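Local coordinates for protein CDA peptide synthetase I (Streptomyces coelicolor, PDB 5DU9) that is a nonribosomal peptide synthetase, represented here by its condensation domain, at residues A[384-396]-A[408-421]. The protein carries 1 engineered substitution. Sequence-based numbering, arbitrary orientation.
Sequences SISSGPTTDLNIV and DFEGNPQVYGGQDL
I395 lays CG1 over one face of the F409 ring, a CH-pi contact 4.1 Å from the centroid, while L393 CD1 approaches F409 CD2 obliquely. At the Y416 ring, V415 CG1 lies over one face and D392 OD1 sits in plane at the edge, where it accepts a 2.7 Å hydrogen bond from Y416 OH on its syn side; S229 OG is also hydrogen-bonded to this oxygen. The N412 amide directs ND2 nearly in its own plane to a lone pair of T390 O (2.9 Å). The E410 carboxylate, 63° from the N394 amide plane, receives N394 ND2 almost along the axis of its CD-OE1 bond (2.9 Å) and S387 OG at OE1 on the syn side (2.6 Å). S387 N takes the syn side of E410 OE2 (3.0 Å), also reached by a water shared with S384 OG and OD2 of D408, whose OD1 is hydrogen-bonded to S245. Extended beyond CG, with chi2 -177°, E410 spans from strand 404-411 to the loop preceding strand 393-398, the antiparallel hairpin partner. Two direct donors on OE1, and one plus a water on OE2, fix this buried carboxylate's rotation and would probably help to stabilise its charged form; through S387, the grip reaches the pocket holding (2S)-2-amino-N-butyl-propanamide.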
ATOM      1  N   SER A 384      -2.416   8.353   0.536  1.00 20.86           N
ATOM      2  CA  SER A 384      -2.827   7.266  -0.337  1.00 20.41           C
ATOM      3  C   SER A 384      -4.028   7.683  -1.177  1.00 20.84           C
ATOM      4  O   SER A 384      -4.896   8.420  -0.708  1.00 21.72           O
ATOM      5  CB  SER A 384      -3.151   6.026   0.501  1.00 20.25           C
ATOM      6  OG  SER A 384      -3.515   4.931  -0.316  1.00 19.00           O
ATOM      7  N   ILE A 385      -4.066   7.228  -2.426  1.00 18.80           N
ATOM      8  CA  ILE A 385      -5.220   7.459  -3.295  1.00 17.22           C
ATOM      9  C   ILE A 385      -5.972   6.149  -3.481  1.00 19.98           C
ATOM     10  O   ILE A 385      -7.193   6.100  -3.342  1.00 25.18           O
ATOM     11  CB  ILE A 385      -4.802   8.038  -4.669  1.00 21.70           C
ATOM     12  CG1 ILE A 385      -4.207   9.441  -4.503  1.00 23.72           C
ATOM     13  CG2 ILE A 385      -5.985   8.081  -5.632  1.00 25.23           C
ATOM     14  CD1 ILE A 385      -5.166  10.483  -3.933  1.00 24.65           C
ATOM     15  N   SER A 386      -5.231   5.094  -3.799  1.00 20.34           N
ATOM     16  CA  SER A 386      -5.790   3.752  -3.886  1.00 17.38           C
ATOM     17  C   SER A 386      -4.663   2.740  -3.748  1.00 18.41           C
ATOM     18  O   SER A 386      -3.725   2.747  -4.536  1.00 19.06           O
ATOM     19  CB  SER A 386      -6.535   3.552  -5.203  1.00 26.04           C
ATOM     20  OG  SER A 386      -7.094   2.253  -5.268  1.00 29.11           O
ATOM     21  N   SER A 387      -4.749   1.878  -2.738  1.00 13.84           N
ATOM     22  CA  SER A 387      -3.654   0.960  -2.430  1.00 14.93           C
ATOM     23  C   SER A 387      -3.726  -0.348  -3.216  1.00 13.35           C
ATOM     24  O   SER A 387      -2.737  -1.070  -3.303  1.00 15.67           O
ATOM     25  CB  SER A 387      -3.619   0.650  -0.927  1.00 15.59           C
ATOM     26  OG  SER A 387      -4.615  -0.292  -0.553  1.00 14.71           O
ATOM     27  N   GLY A 388      -4.883  -0.648  -3.797  1.00 15.16           N
ATOM     28  CA  GLY A 388      -5.048  -1.870  -4.563  1.00 15.81           C
ATOM     29  C   GLY A 388      -6.486  -2.344  -4.570  1.00 18.19           C
ATOM     30  O   GLY A 388      -7.298  -1.869  -3.776  1.00 17.24           O
ATOM     31  N   PRO A 389      -6.814  -3.287  -5.465  1.00 16.02           N
ATOM     32  CA  PRO A 389      -8.182  -3.804  -5.530  1.00 16.92           C
ATOM     33  C   PRO A 389      -8.508  -4.689  -4.336  1.00 16.50           C
ATOM     34  O   PRO A 389      -7.593  -5.194  -3.688  1.00 18.67           O
ATOM     35  CB  PRO A 389      -8.193  -4.611  -6.828  1.00 19.01           C
ATOM     36  CG  PRO A 389      -6.789  -5.049  -6.996  1.00 17.18           C
ATOM     37  CD  PRO A 389      -5.933  -3.940  -6.450  1.00 16.22           C
ATOM     38  N   THR A 390      -9.794  -4.876  -4.064  1.00 17.24           N
ATOM     39  CA  THR A 390     -10.212  -5.656  -2.910  1.00 18.83           C
ATOM     40  C   THR A 390     -11.522  -6.389  -3.168  1.00 18.34           C
ATOM     41  O   THR A 390     -12.382  -5.925  -3.922  1.00 19.38           O
ATOM     42  CB  THR A 390     -10.358  -4.755  -1.659  1.00 20.33           C
ATOM     43  OG1 THR A 390     -10.709  -5.551  -0.519  1.00 21.61           O
ATOM     44  CG2 THR A 390     -11.408  -3.685  -1.879  1.00 17.43           C
ATOM     45  N   THR A 391     -11.648  -7.557  -2.544  1.00 19.03           N
ATOM     46  CA  THR A 391     -12.888  -8.317  -2.556  1.00 20.73           C
ATOM     47  C   THR A 391     -13.837  -7.828  -1.463  1.00 19.86           C
ATOM     48  O   THR A 391     -15.022  -8.165  -1.459  1.00 23.00           O
ATOM     49  CB  THR A 391     -12.629  -9.819  -2.348  1.00 23.98           C
ATOM     50  OG1 THR A 391     -11.938 -10.022  -1.108  1.00 20.46           O
ATOM     51  CG2 THR A 391     -11.793 -10.383  -3.484  1.00 28.18           C
ATOM     52  N   ASP A 392     -13.311  -7.030  -0.542  1.00 18.68           N
ATOM     53  CA  ASP A 392     -14.086  -6.592   0.611  1.00 21.49           C
ATOM     54  C   ASP A 392     -13.641  -5.197   1.054  1.00 17.83           C
ATOM     55  O   ASP A 392     -14.205  -4.195   0.614  1.00 22.04           O
ATOM     56  CB  ASP A 392     -13.941  -7.615   1.747  1.00 24.34           C
ATOM     57  CG  ASP A 392     -14.479  -7.112   3.074  1.00 34.06           C
ATOM     58  OD1 ASP A 392     -15.558  -6.491   3.085  1.00 28.30           O
ATOM     59  OD2 ASP A 392     -13.817  -7.338   4.109  1.00 43.46           O
ATOM     60  N   LEU A 393     -12.623  -5.132   1.903  1.00 16.61           N
ATOM     61  CA  LEU A 393     -12.217  -3.869   2.518  1.00 15.98           C
ATOM     62  C   LEU A 393     -10.718  -3.792   2.779  1.00 19.50           C
ATOM     63  O   LEU A 393     -10.127  -4.732   3.311  1.00 17.67           O
ATOM     64  CB  LEU A 393     -12.976  -3.669   3.837  1.00 20.76           C
ATOM     65  CG  LEU A 393     -12.700  -2.392   4.637  1.00 17.53           C
ATOM     66  CD1 LEU A 393     -13.270  -1.172   3.934  1.00 17.66           C
ATOM     67  CD2 LEU A 393     -13.275  -2.525   6.041  1.00 18.67           C
ATOM     68  N   ASN A 394     -10.108  -2.668   2.403  1.00 14.61           N
ATOM     69  CA  ASN A 394      -8.775  -2.314   2.880  1.00 14.94           C
ATOM     70  C   ASN A 394      -8.906  -1.163   3.850  1.00 14.72           C
ATOM     71  O   ASN A 394      -9.667  -0.225   3.601  1.00 17.97           O
ATOM     72  CB  ASN A 394      -7.821  -1.883   1.755  1.00 17.75           C
ATOM     73  CG  ASN A 394      -7.779  -2.849   0.601  1.00 19.24           C
ATOM     74  OD1 ASN A 394      -7.764  -4.067   0.787  1.00 20.45           O
ATOM     75  ND2 ASN A 394      -7.734  -2.306  -0.615  1.00 19.32           N
ATOM     76  N   ILE A 395      -8.155  -1.234   4.941  1.00 12.23           N
ATOM     77  CA  ILE A 395      -8.043  -0.134   5.885  1.00 12.00           C
ATOM     78  C   ILE A 395      -6.609   0.365   5.831  1.00 13.88           C
ATOM     79  O   ILE A 395      -5.689  -0.343   6.219  1.00 14.80           O
ATOM     80  CB  ILE A 395      -8.411  -0.563   7.314  1.00 12.49           C
ATOM     81  CG1 ILE A 395      -9.865  -1.039   7.347  1.00 14.67           C
ATOM     82  CG2 ILE A 395      -8.198   0.591   8.285  1.00 15.72           C
ATOM     83  CD1 ILE A 395     -10.293  -1.649   8.659  1.00 14.25           C
ATOM     84  N   VAL A 396      -6.430   1.583   5.336  1.00 11.52           N
ATOM     85  CA  VAL A 396      -5.105   2.134   5.094  1.00 11.37           C
ATOM     86  C   VAL A 396      -4.882   3.336   5.999  1.00 13.18           C
ATOM     87  O   VAL A 396      -5.707   4.249   6.043  1.00 15.22           O
ATOM     88  CB  VAL A 396      -4.937   2.550   3.619  1.00 13.24           C
ATOM     89  CG1 VAL A 396      -3.508   3.003   3.344  1.00 14.92           C
ATOM     90  CG2 VAL A 396      -5.325   1.400   2.693  1.00 14.04           C
ATOM     91  N   ASP A 408      -7.982   5.679   5.437  1.00 13.62           N
ATOM     92  CA  ASP A 408      -8.727   5.399   4.214  1.00 15.19           C
ATOM     93  C   ASP A 408      -9.424   4.051   4.320  1.00 13.93           C
ATOM     94  O   ASP A 408      -8.782   3.032   4.589  1.00 16.91           O
ATOM     95  CB  ASP A 408      -7.800   5.406   2.995  1.00 18.34           C
ATOM     96  CG  ASP A 408      -7.475   6.807   2.510  1.00 24.92           C
ATOM     97  OD1 ASP A 408      -7.440   7.732   3.339  1.00 22.31           O
ATOM     98  OD2 ASP A 408      -7.266   6.982   1.290  1.00 35.48           O
ATOM     99  N   PHE A 409     -10.738   4.058   4.136  1.00 14.83           N
ATOM    100  CA  PHE A 409     -11.498   2.828   3.979  1.00 15.11           C
ATOM    101  C   PHE A 409     -11.725   2.615   2.494  1.00 15.73           C
ATOM    102  O   PHE A 409     -12.397   3.410   1.840  1.00 17.37           O
ATOM    103  CB  PHE A 409     -12.826   2.886   4.737  1.00 15.91           C
ATOM    104  CG  PHE A 409     -12.736   2.392   6.157  1.00 15.37           C
ATOM    105  CD1 PHE A 409     -11.666   2.740   6.962  1.00 14.46           C
ATOM    106  CD2 PHE A 409     -13.735   1.591   6.691  1.00 17.42           C
ATOM    107  CE1 PHE A 409     -11.582   2.287   8.268  1.00 15.98           C
ATOM    108  CE2 PHE A 409     -13.655   1.133   7.996  1.00 16.16           C
ATOM    109  CZ  PHE A 409     -12.580   1.484   8.784  1.00 14.84           C
ATOM    110  N   GLU A 410     -11.132   1.550   1.971  1.00 15.69           N
ATOM    111  CA  GLU A 410     -11.228   1.212   0.561  1.00 15.89           C
ATOM    112  C   GLU A 410     -12.138   0.006   0.406  1.00 16.67           C
ATOM    113  O   GLU A 410     -11.738  -1.119   0.706  1.00 18.71           O
ATOM    114  CB  GLU A 410      -9.842   0.919  -0.013  1.00 15.13           C
ATOM    115  CG  GLU A 410      -8.806   1.991   0.289  1.00 14.51           C
ATOM    116  CD  GLU A 410      -7.459   1.710  -0.355  1.00 15.48           C
ATOM    117  OE1 GLU A 410      -7.110   0.524  -0.520  1.00 18.80           O
ATOM    118  OE2 GLU A 410      -6.741   2.678  -0.692  1.00 18.27           O
ATOM    119  N   GLY A 411     -13.360   0.250  -0.053  1.00 17.76           N
ATOM    120  CA  GLY A 411     -14.373  -0.787  -0.127  1.00 18.63           C
ATOM    121  C   GLY A 411     -14.666  -1.262  -1.534  1.00 21.84           C
ATOM    122  O   GLY A 411     -14.740  -0.463  -2.469  1.00 21.43           O
ATOM    123  N   ASN A 412     -14.833  -2.573  -1.680  1.00 19.86           N
ATOM    124  CA  ASN A 412     -15.344  -3.148  -2.914  1.00 22.89           C
ATOM    125  C   ASN A 412     -16.711  -2.527  -3.212  1.00 23.67           C
ATOM    126  O   ASN A 412     -17.601  -2.565  -2.365  1.00 25.67           O
ATOM    127  CB  ASN A 412     -15.444  -4.670  -2.795  1.00 21.35           C
ATOM    128  CG  ASN A 412     -15.977  -5.327  -4.060  1.00 22.72           C
ATOM    129  OD1 ASN A 412     -17.114  -5.096  -4.465  1.00 25.12           O
ATOM    130  ND2 ASN A 412     -15.155  -6.159  -4.682  1.00 23.74           N
ATOM    131  N   PRO A 413     -16.884  -1.944  -4.411  1.00 23.49           N
ATOM    132  CA  PRO A 413     -18.113  -1.185  -4.679  1.00 25.01           C
ATOM    133  C   PRO A 413     -19.379  -2.036  -4.772  1.00 27.09           C
ATOM    134  O   PRO A 413     -20.477  -1.481  -4.722  1.00 32.24           O
ATOM    135  CB  PRO A 413     -17.819  -0.507  -6.021  1.00 32.04           C
ATOM    136  CG  PRO A 413     -16.780  -1.351  -6.660  1.00 46.42           C
ATOM    137  CD  PRO A 413     -15.940  -1.879  -5.540  1.00 26.33           C
ATOM    138  N   GLN A 414     -19.235  -3.349  -4.907  1.00 27.97           N
ATOM    139  CA  GLN A 414     -20.395  -4.239  -4.911  1.00 33.56           C
ATOM    140  C   GLN A 414     -20.811  -4.604  -3.485  1.00 35.12           C
ATOM    141  O   GLN A 414     -21.858  -5.218  -3.276  1.00 44.92           O
ATOM    142  CB  GLN A 414     -20.099  -5.509  -5.712  1.00 28.79           C
ATOM    143  CG  GLN A 414     -19.865  -5.266  -7.195  1.00 35.61           C
ATOM    144  CD  GLN A 414     -19.547  -6.538  -7.954  1.00 56.61           C
ATOM    145  OE1 GLN A 414     -19.358  -7.600  -7.360  1.00 56.80           O
ATOM    146  NE2 GLN A 414     -19.489  -6.438  -9.277  1.00 52.57           N
ATOM    147  N   VAL A 415     -19.989  -4.214  -2.514  1.00 30.69           N
ATOM    148  CA  VAL A 415     -20.228  -4.523  -1.106  1.00 31.22           C
ATOM    149  C   VAL A 415     -20.553  -3.258  -0.314  1.00 44.57           C
ATOM    150  O   VAL A 415     -21.458  -3.257   0.521  1.00 39.13           O
ATOM    151  CB  VAL A 415     -19.000  -5.210  -0.463  1.00 33.87           C
ATOM    152  CG1 VAL A 415     -19.299  -5.612   0.981  1.00 35.38           C
ATOM    153  CG2 VAL A 415     -18.576  -6.423  -1.277  1.00 32.91           C
ATOM    154  N   TYR A 416     -19.806  -2.190  -0.581  1.00 28.33           N
ATOM    155  CA  TYR A 416     -19.943  -0.935   0.155  1.00 31.63           C
ATOM    156  C   TYR A 416     -20.275   0.239  -0.755  1.00 33.53           C
ATOM    157  O   TYR A 416     -19.696   0.388  -1.831  1.00 32.17           O
ATOM    158  CB  TYR A 416     -18.654  -0.604   0.911  1.00 26.38           C
ATOM    159  CG  TYR A 416     -18.162  -1.666   1.867  1.00 27.99           C
ATOM    160  CD1 TYR A 416     -18.578  -1.686   3.190  1.00 36.04           C
ATOM    161  CD2 TYR A 416     -17.255  -2.630   1.453  1.00 25.80           C
ATOM    162  CE1 TYR A 416     -18.119  -2.650   4.069  1.00 36.75           C
ATOM    163  CE2 TYR A 416     -16.790  -3.595   2.321  1.00 29.84           C
ATOM    164  CZ  TYR A 416     -17.225  -3.601   3.627  1.00 34.28           C
ATOM    165  OH  TYR A 416     -16.761  -4.567   4.491  1.00 36.77           O
ATOM    166  N   GLY A 417     -21.207   1.076  -0.311  1.00 30.10           N
ATOM    167  CA  GLY A 417     -21.403   2.384  -0.906  1.00 26.97           C
ATOM    168  C   GLY A 417     -20.505   3.382  -0.197  1.00 25.69           C
ATOM    169  O   GLY A 417     -19.990   3.097   0.887  1.00 27.25           O
ATOM    170  N   GLY A 418     -20.307   4.547  -0.807  1.00 29.04           N
ATOM    171  CA  GLY A 418     -19.486   5.589  -0.216  1.00 25.49           C
ATOM    172  C   GLY A 418     -19.954   5.977   1.176  1.00 28.21           C
ATOM    173  O   GLY A 418     -19.154   6.057   2.111  1.00 27.02           O
ATOM    174  N   GLN A 419     -21.255   6.215   1.315  1.00 28.66           N
ATOM    175  CA  GLN A 419     -21.829   6.593   2.604  1.00 28.28           C
ATOM    176  C   GLN A 419     -21.607   5.502   3.650  1.00 26.10           C
ATOM    177  O   GLN A 419     -21.313   5.797   4.809  1.00 27.11           O
ATOM    178  CB  GLN A 419     -23.326   6.885   2.461  1.00 29.02           C
ATOM    179  N   ASP A 420     -21.747   4.245   3.240  1.00 26.59           N
ATOM    180  CA  ASP A 420     -21.513   3.117   4.138  1.00 28.20           C
ATOM    181  C   ASP A 420     -20.100   3.144   4.706  1.00 26.33           C
ATOM    182  O   ASP A 420     -19.890   2.905   5.898  1.00 24.76           O
ATOM    183  CB  ASP A 420     -21.733   1.788   3.415  1.00 28.40           C
ATOM    184  CG  ASP A 420     -23.122   1.661   2.831  1.00 34.37           C
ATOM    185  OD1 ASP A 420     -24.063   2.277   3.374  1.00 43.24           O
ATOM    186  OD2 ASP A 420     -23.268   0.936   1.825  1.00 36.85           O
ATOM    187  N   LEU A 421     -19.127   3.426   3.844  1.00 22.86           N
ATOM    188  CA  LEU A 421     -17.730   3.439   4.259  1.00 20.67           C
ATOM    189  C   LEU A 421     -17.471   4.589   5.221  1.00 20.38           C
ATOM    190  O   LEU A 421     -16.726   4.439   6.185  1.00 20.28           O
ATOM    191  CB  LEU A 421     -16.805   3.540   3.040  1.00 20.17           C
ATOM    192  CG  LEU A 421     -16.780   2.304   2.137  1.00 22.23           C
ATOM    193  CD1 LEU A 421     -16.114   2.619   0.807  1.00 22.50           C
ATOM    194  CD2 LEU A 421     -16.066   1.148   2.826  1.00 19.84           C
TER
HETATM  195  O   HOH W   1      -6.126   5.143  -0.256  1.00 23.57           O
HETATM  196  O   HOH W   2      -5.823   9.499   1.839  1.00 31.77           O
HETATM  197  O   HOH W   3      -7.041   9.297   0.001  1.00 34.45           O